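Local coordinates for DynF (Micromonospora chersina, PDB 6UBL), which is of unknown function but belongs to the dynemicin biosynthesis pathway and forms a beta barrel that holds a palmitic acid, consistent with binding a hydrophobic ligand, at residues L144-M149 with Q190-L195; S44-A49 with A137-P142; S69-T72 with D78-V81. All coordinates share one frame; numbering follows the deposited sequence.

Interaction 1 (L144-M149 with Q190-L195); sequences LGLKLM and QPVAYL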
loop_
_atom_site.group_PDB
_atom_site.type_symbol
_atom_site.label_atom_id
_atom_site.label_comp_id
_atom_site.label_asym_id
_atom_site.label_seq_id
_atom_site.Cartn_x
_atom_site.Cartn_y
_atom_site.Cartn_z
ATOM N N LEU A 144 0.092 25.955 7.185
ATOM C CA LEU A 144 1.221 25.845 6.274
ATOM C C LEU A 144 0.872 26.238 4.846
ATOM O O LEU A 144 1.741 26.179 3.970
ATOM C CB LEU A 144 1.745 24.410 6.288
ATOM C CG LEU A 144 1.985 23.806 7.668
ATOM C CD1 LEU A 144 2.672 22.457 7.480
ATOM C CD2 LEU A 144 2.820 24.716 8.535
ATOM N N GLY A 145 -0.372 26.636 4.595
ATOM C CA GLY A 145 -0.801 26.970 3.253
ATOM C C GLY A 145 -0.786 25.801 2.296
ATOM O O GLY A 145 -0.668 26.002 1.085
ATOM N N LEU A 146 -0.948 24.585 2.808
ATOM C CA LEU A 146 -0.786 23.374 2.029
ATOM C C LEU A 146 -1.961 22.431 2.232
ATOM O O LEU A 146 -2.567 22.389 3.310
ATOM C CB LEU A 146 0.441 22.602 2.523
ATOM C CG LEU A 146 1.875 23.015 2.238
ATOM C CD1 LEU A 146 2.807 22.257 3.162
ATOM C CD2 LEU A 146 2.175 22.677 0.793
ATOM N N LYS A 147 -2.252 21.656 1.187
ATOM C CA LYS A 147 -3.068 20.456 1.279
ATOM C C LYS A 147 -2.220 19.319 0.730
ATOM O O LYS A 147 -1.606 19.460 -0.334
ATOM C CB LYS A 147 -4.347 20.559 0.432
ATOM C CG LYS A 147 -5.491 21.273 1.126
ATOM C CD LYS A 147 -6.787 21.154 0.337
ATOM C CE LYS A 147 -7.662 22.371 0.590
ATOM N NZ LYS A 147 -8.933 22.346 -0.185
ATOM N N LEU A 148 -2.168 18.204 1.448
ATOM C CA LEU A 148 -1.362 17.065 1.032
ATOM C C LEU A 148 -2.253 15.875 0.704
ATOM O O LEU A 148 -3.381 15.766 1.189
ATOM C CB LEU A 148 -0.370 16.666 2.132
ATOM C CG LEU A 148 0.505 17.789 2.701
ATOM C CD1 LEU A 148 1.485 17.244 3.711
ATOM C CD2 LEU A 148 1.214 18.489 1.544
ATOM N N MET A 149 -1.731 14.993 -0.141
ATOM C CA MET A 149 -2.430 13.778 -0.519
ATOM C C MET A 149 -1.432 12.633 -0.579
ATOM O O MET A 149 -0.219 12.841 -0.621
ATOM C CB MET A 149 -3.086 13.921 -1.895
ATOM C CG MET A 149 -2.149 14.460 -2.959
ATOM S SD MET A 149 -2.826 14.311 -4.623
ATOM C CE MET A 149 -2.806 12.532 -4.805
ATOM N N GLN A 190 8.676 16.224 -5.185
ATOM C CA GLN A 190 9.145 15.517 -4.004
ATOM C C GLN A 190 8.061 15.561 -2.929
ATOM O O GLN A 190 7.316 16.541 -2.827
ATOM C CB GLN A 190 10.412 16.164 -3.439
ATOM C CG GLN A 190 11.661 15.968 -4.274
ATOM C CD GLN A 190 12.945 16.060 -3.462
ATOM O OE1 GLN A 190 12.967 15.754 -2.267
ATOM N NE2 GLN A 190 14.022 16.474 -4.115
ATOM N N PRO A 191 7.963 14.527 -2.099
ATOM C CA PRO A 191 7.049 14.599 -0.955
ATOM C C PRO A 191 7.365 15.795 -0.068
ATOM O O PRO A 191 8.518 16.200 0.073
ATOM C CB PRO A 191 7.278 13.264 -0.223
ATOM C CG PRO A 191 7.743 12.328 -1.326
ATOM C CD PRO A 191 8.601 13.200 -2.214
ATOM N N VAL A 192 6.307 16.395 0.476
ATOM C CA VAL A 192 6.447 17.487 1.436
ATOM C C VAL A 192 6.656 16.962 2.846
ATOM O O VAL A 192 7.337 17.599 3.652
ATOM C CB VAL A 192 5.185 18.368 1.374
ATOM C CG1 VAL A 192 5.202 19.414 2.486
ATOM C CG2 VAL A 192 5.044 19.004 0.010
ATOM N N ALA A 193 6.062 15.821 3.156
ATOM C CA ALA A 193 6.119 15.233 4.483
ATOM C C ALA A 193 5.890 13.740 4.331
ATOM O O ALA A 193 5.519 13.253 3.258
ATOM C CB ALA A 193 5.072 15.858 5.410
ATOM N N TYR A 194 6.124 13.017 5.421
ATOM C CA TYR A 194 5.869 11.590 5.465
ATOM C C TYR A 194 5.049 11.272 6.700
ATOM O O TYR A 194 5.347 11.751 7.797
ATOM C CB TYR A 194 7.196 10.813 5.500
ATOM C CG TYR A 194 8.041 11.059 4.270
ATOM C CD1 TYR A 194 8.886 12.157 4.201
ATOM C CD2 TYR A 194 7.969 10.215 3.181
ATOM C CE1 TYR A 194 9.651 12.405 3.081
ATOM C CE2 TYR A 194 8.729 10.444 2.047
ATOM C CZ TYR A 194 9.563 11.531 2.001
ATOM O OH TYR A 194 10.320 11.763 0.872
ATOM N N LEU A 195 4.028 10.445 6.514
ATOM C CA LEU A 195 3.307 9.852 7.627
ATOM C C LEU A 195 4.112 8.634 8.056
ATOM O O LEU A 195 4.329 7.710 7.258
ATOM C CB LEU A 195 1.915 9.455 7.154
ATOM C CG LEU A 195 0.919 8.823 8.129
ATOM C CD1 LEU A 195 0.537 9.822 9.201
ATOM C CD2 LEU A 195 -0.297 8.365 7.341
#
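Leu-146, Leu-148, Val-192 and Ala-193 meet through aliphatic carbons alone, so the contact has no ring face or edge within it. The flat group close by, the ring of Tyr-194, leaves its backbone on the side away from 144-149 and belongs to the dimer interface: it meets the ring of Phe-118 of the second subunit with the planes at about 50°, and its OH is hydrogen-bonded to Gln-113 NE2 of that subunit.

Val-192 is the shared partner of the two leucines. Its CG1 lies anti to the backbone N (chi1 173°), a setting that brings this methyl to Leu-146, and the two side chains reach toward each other tip to tip, Leu-146 CD1 standing 3.8 Å from Val-192 CG1. Leu-148 instead crosses the valine at about a right angle and lays CD2 against the branch point, 4.0 Å from Val-192 CB. Its other methyl is used as well: Leu-148 CD1 rests 4.2 Å from Ala-193 CB, so the fork of this leucine is divided between two consecutive residues. No hydrogen bond joins the two segments, and Leu-148 and Val-192 keep their CA atoms 7.8 Å apart.

Each segment carries a beta bulge that includes residues making the contact. Gly-145 and Leu-146 both face Met-141 in a G1 bulge, where the positive phi of Gly-145 favours a glycine; Val-192 and Ala-193 both face Leu-181 in a classic bulge. The backbone bonds explain the spacing: Lys-147 pairs with Val-184 and Met-149 with Leu-182, while Val-192 and Ala-193 pair with Leu-181. Strand 170-183 therefore lies between strands 146-149 and 193-205, and the contact spans it, with strand 129-141 on the far side of 146-149.

Interaction 2 (S44-A49 with A137-P142); sequences SIDTFA and AIFDMP
Inside the beta barrel, Phe-48 on strand 37-50 and Phe-139 and Met-141 on strand 129-141 meet across the interior, their strand segments 12.8 Å apart at closest approach and crossing at -73°. The contact is buried, and Phe-139 also touches the bound palmitic acid, which places it next to the ligand site.

The two phenylalanine rings have nearly perpendicular planes, 86° apart, in an oblique pairing: Phe-139 presents its CD2-CE2 side at the edge of the Phe-48 ring, where Phe-48 CE1 lies 3.9 Å from Phe-139 CD2. One face of Phe-48 receives the Met-141 methyl in a CH-pi contact, CE being 4.3 Å from the ring centroid. Beyond CG the methionine is extended (chi3 176°), which carries CE out over that face. Replacing Phe-48 by alanine would probably leave the Met-141 methyl without its aromatic face and open a gap beside Phe-139. Leu-195 and Ile-100 also pack on Phe-48.

At the edge of the Phe-139 ring comes Asp-46 OD2, while the other carboxylate oxygen, Asp-46 OD1, accepts a 2.8 Å hydrogen bond on its syn side from Ser-44 OG.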
loop_
_atom_site.group_PDB
_atom_site.type_symbol
_atom_site.label_atom_id
_atom_site.label_comp_id
_atom_site.label_asym_id
_atom_site.label_seq_id
_atom_site.Cartn_x
_atom_site.Cartn_y
_atom_site.Cartn_z
ATOM N N SER A 44 -7.755 8.896 16.229
ATOM C CA SER A 44 -6.467 8.378 15.793
ATOM C C SER A 44 -5.353 9.254 16.348
ATOM O O SER A 44 -5.577 10.371 16.827
ATOM C CB SER A 44 -6.362 8.304 14.259
ATOM O OG SER A 44 -6.204 9.584 13.667
ATOM N N ILE A 45 -4.139 8.718 16.273
ATOM C CA ILE A 45 -2.912 9.437 16.593
ATOM C C ILE A 45 -1.989 9.231 15.400
ATOM O O ILE A 45 -1.719 8.086 15.017
ATOM C CB ILE A 45 -2.247 8.927 17.882
ATOM C CG1 ILE A 45 -3.158 9.185 19.081
ATOM C CG2 ILE A 45 -0.900 9.619 18.088
ATOM C CD1 ILE A 45 -2.750 8.447 20.331
ATOM N N ASP A 46 -1.567 10.329 14.777
ATOM C CA ASP A 46 -0.793 10.295 13.547
ATOM C C ASP A 46 0.533 11.004 13.780
ATOM O O ASP A 46 0.565 12.086 14.367
ATOM C CB ASP A 46 -1.467 11.073 12.415
ATOM C CG ASP A 46 -2.889 10.640 12.132
ATOM O OD1 ASP A 46 -3.505 9.913 12.936
ATOM O OD2 ASP A 46 -3.417 11.083 11.083
ATOM N N THR A 47 1.622 10.442 13.271
ATOM C CA THR A 47 2.924 11.096 13.342
ATOM C C THR A 47 3.415 11.474 11.949
ATOM O O THR A 47 3.401 10.645 11.028
ATOM C CB THR A 47 3.954 10.207 14.040
ATOM O OG1 THR A 47 3.524 9.963 15.390
ATOM C CG2 THR A 47 5.311 10.890 14.052
ATOM N N PHE A 48 3.865 12.723 11.805
ATOM C CA PHE A 48 4.297 13.273 10.525
ATOM C C PHE A 48 5.753 13.706 10.637
ATOM O O PHE A 48 6.121 14.409 11.590
ATOM C CB PHE A 48 3.501 14.520 10.120
ATOM C CG PHE A 48 2.016 14.309 10.046
ATOM C CD1 PHE A 48 1.408 13.862 8.885
ATOM C CD2 PHE A 48 1.220 14.595 11.149
ATOM C CE1 PHE A 48 0.040 13.680 8.824
ATOM C CE2 PHE A 48 -0.141 14.412 11.092
ATOM C CZ PHE A 48 -0.739 13.957 9.933
ATOM N N ALA A 49 6.574 13.310 9.665
ATOM C CA ALA A 49 7.955 13.764 9.576
ATOM C C ALA A 49 8.080 14.763 8.430
ATOM O O ALA A 49 7.670 14.472 7.293
ATOM C CB ALA A 49 8.905 12.590 9.338
ATOM N N ALA A 137 -6.421 9.817 0.964
ATOM C CA ALA A 137 -6.840 10.906 1.831
ATOM C C ALA A 137 -6.304 12.252 1.366
ATOM O O ALA A 137 -5.383 12.340 0.551
ATOM C CB ALA A 137 -6.373 10.652 3.274
ATOM N N ILE A 138 -6.902 13.309 1.925
ATOM C CA ILE A 138 -6.421 14.677 1.786
ATOM C C ILE A 138 -6.172 15.211 3.187
ATOM O O ILE A 138 -7.063 15.142 4.044
ATOM C CB ILE A 138 -7.467 15.574 1.099
ATOM C CG1 ILE A 138 -7.856 15.001 -0.271
ATOM C CG2 ILE A 138 -6.932 17.004 0.973
ATOM C CD1 ILE A 138 -6.746 15.068 -1.268
ATOM N N PHE A 139 -5.001 15.813 3.402
ATOM C CA PHE A 139 -4.639 16.411 4.690
ATOM C C PHE A 139 -4.581 17.921 4.478
ATOM O O PHE A 139 -3.641 18.425 3.859
ATOM C CB PHE A 139 -3.270 15.896 5.172
ATOM C CG PHE A 139 -3.205 14.409 5.407
ATOM C CD1 PHE A 139 -3.047 13.539 4.338
ATOM C CD2 PHE A 139 -3.268 13.887 6.690
ATOM C CE1 PHE A 139 -2.977 12.171 4.541
ATOM C CE2 PHE A 139 -3.199 12.512 6.897
ATOM C CZ PHE A 139 -3.053 11.660 5.822
ATOM N N ASP A 140 -5.593 18.638 4.973
ATOM C CA ASP A 140 -5.658 20.089 4.829
ATOM C C ASP A 140 -4.918 20.726 6.004
ATOM O O ASP A 140 -5.303 20.541 7.161
ATOM C CB ASP A 140 -7.126 20.522 4.810
ATOM C CG ASP A 140 -7.330 21.960 4.335
ATOM O OD1 ASP A 140 -6.347 22.638 3.972
ATOM O OD2 ASP A 140 -8.500 22.396 4.326
ATOM N N MET A 141 -3.862 21.479 5.700
ATOM C CA MET A 141 -3.000 22.115 6.699
ATOM C C MET A 141 -2.951 23.606 6.390
ATOM O O MET A 141 -1.939 24.130 5.911
ATOM C CB MET A 141 -1.606 21.481 6.696
ATOM C CG MET A 141 -1.586 19.972 6.944
ATOM S SD MET A 141 0.074 19.328 7.299
ATOM C CE MET A 141 -0.244 17.596 7.646
ATOM N N PRO A 142 -4.046 24.323 6.664
ATOM C CA PRO A 142 -4.091 25.759 6.341
ATOM C C PRO A 142 -2.969 26.587 6.946
ATOM O O PRO A 142 -2.539 27.566 6.322
ATOM C CB PRO A 142 -5.469 26.197 6.865
ATOM C CG PRO A 142 -5.890 25.089 7.841
ATOM C CD PRO A 142 -5.308 23.839 7.251
#

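Interaction 3 (S69-T72 with D78-V81); sequences SPST and DAEV
Thr-72 and Glu-80 grip each other with two hydrogen bonds. Thr-72 N donates to Glu-80 O (3.0 Å, 163° at the hydrogen), in the carbonyl plane, and Glu-80 N returns a more bent bond to the threonine hydroxyl, 2.9 Å from Thr-72 OG1. With chi1 at 63°, OG1 sits between its own N and carbonyl carbon and is turned to the Glu-80 amide. The same oxygen also meets a water, 2.7 Å from Thr-72 OG1, which donates to Glu-80 OE2 and so ties the glutamate's end back to the threonine.

Glu-80 O takes a CA-H...O contact from Ser-71 as well. Beside it the Ser-71 hydroxyl lies against the Ala-79 methyl, while its hydrogen bond goes to Ser-73 O, and Val-81 CG2 packs 4.0 Å from Ser-71 CA.

Further out, Ser-69 OG donates to Pro-70 O (2.9 Å), from above the carbonyl plane, and is bonded to Tyr-82 N. Pro-32 packs on both Ser-71 and Ala-79. The two segments run 170° apart in direction, drawing together the base of a long beta-hairpin connection between the antiparallel strands 54-68 and 81-92.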
loop_
_atom_site.group_PDB
_atom_site.type_symbol
_atom_site.label_atom_id
_atom_site.label_comp_id
_atom_site.label_asym_id
_atom_site.label_seq_id
_atom_site.Cartn_x
_atom_site.Cartn_y
_atom_site.Cartn_z
ATOM N N SER A 69 -21.127 -4.194 1.544
ATOM C CA SER A 69 -21.845 -5.043 0.613
ATOM C C SER A 69 -22.732 -5.978 1.423
ATOM O O SER A 69 -22.548 -6.128 2.635
ATOM C CB SER A 69 -20.849 -5.888 -0.183
ATOM O OG SER A 69 -20.226 -6.877 0.646
ATOM N N PRO A 70 -23.676 -6.659 0.781
ATOM C CA PRO A 70 -24.322 -7.787 1.457
ATOM C C PRO A 70 -23.257 -8.816 1.805
ATOM O O PRO A 70 -22.246 -8.953 1.111
ATOM C CB PRO A 70 -25.310 -8.328 0.411
ATOM C CG PRO A 70 -24.789 -7.830 -0.907
ATOM C CD PRO A 70 -24.137 -6.503 -0.611
ATOM N N SER A 71 -23.474 -9.539 2.896
ATOM C CA SER A 71 -22.537 -10.592 3.256
ATOM C C SER A 71 -22.642 -11.733 2.259
ATOM O O SER A 71 -23.726 -12.046 1.764
ATOM C CB SER A 71 -22.845 -11.132 4.658
ATOM O OG SER A 71 -21.973 -12.209 4.950
ATOM N N THR A 72 -21.503 -12.348 1.951
ATOM C CA THR A 72 -21.519 -13.488 1.043
ATOM C C THR A 72 -22.174 -14.716 1.658
ATOM O O THR A 72 -22.434 -15.686 0.937
ATOM C CB THR A 72 -20.100 -13.857 0.602
ATOM O OG1 THR A 72 -19.336 -14.265 1.760
ATOM C CG2 THR A 72 -19.432 -12.673 -0.067
ATOM N N ASP A 78 -18.333 -18.449 7.163
ATOM C CA ASP A 78 -18.129 -18.304 5.726
ATOM C C ASP A 78 -18.268 -16.872 5.229
ATOM O O ASP A 78 -17.969 -16.602 4.062
ATOM C CB ASP A 78 -19.156 -19.156 4.975
ATOM C CG ASP A 78 -18.964 -20.635 5.213
ATOM O OD1 ASP A 78 -17.804 -21.052 5.395
ATOM O OD2 ASP A 78 -19.972 -21.372 5.248
ATOM N N ALA A 79 -18.738 -15.959 6.068
ATOM C CA ALA A 79 -19.165 -14.650 5.603
ATOM C C ALA A 79 -17.983 -13.750 5.268
ATOM O O ALA A 79 -17.007 -13.649 6.030
ATOM C CB ALA A 79 -20.023 -13.963 6.668
ATOM N N GLU A 80 -18.094 -13.079 4.125
ATOM C CA GLU A 80 -17.191 -12.010 3.754
ATOM C C GLU A 80 -18.031 -10.775 3.471
ATOM O O GLU A 80 -19.156 -10.878 2.970
ATOM C CB GLU A 80 -16.446 -12.357 2.489
ATOM C CG GLU A 80 -15.520 -13.533 2.605
ATOM C CD GLU A 80 -14.750 -13.730 1.326
ATOM O OE1 GLU A 80 -13.867 -12.899 1.054
ATOM O OE2 GLU A 80 -15.083 -14.663 0.570
ATOM N N VAL A 81 -17.478 -9.607 3.787
ATOM C CA VAL A 81 -18.120 -8.324 3.529
ATOM C C VAL A 81 -17.097 -7.414 2.867
ATOM O O VAL A 81 -15.964 -7.290 3.352
ATOM C CB VAL A 81 -18.662 -7.695 4.827
ATOM C CG1 VAL A 81 -19.152 -6.277 4.576
ATOM C CG2 VAL A 81 -19.786 -8.553 5.406
HETATM O O HOH W 1 -17.496 -15.910 0.717
#

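From the N terminus, 44-49 comes first, and its partner 137-142 closes a long loop as interaction 2, joining strands 37-50 and 129-141 across the barrel. Interaction 3 is nested inside that loop and closes a short one of its own, between strands 54-68 and 81-92. Interaction 1 follows in series, 144-149 closing with 190-195 only after interaction 2 is complete, and ties strand 146-149 to the start of strand 193-205. Interactions 1 and 2 are neighbours: Leu-148 O to Phe-139 N and Tyr-194 O to Ala-49 N, both 2.7 Å, are probable hydrogen bonds between their strands. Interaction 3 lies across the chain's centre from both, about 32 Å from interaction 2 between centres.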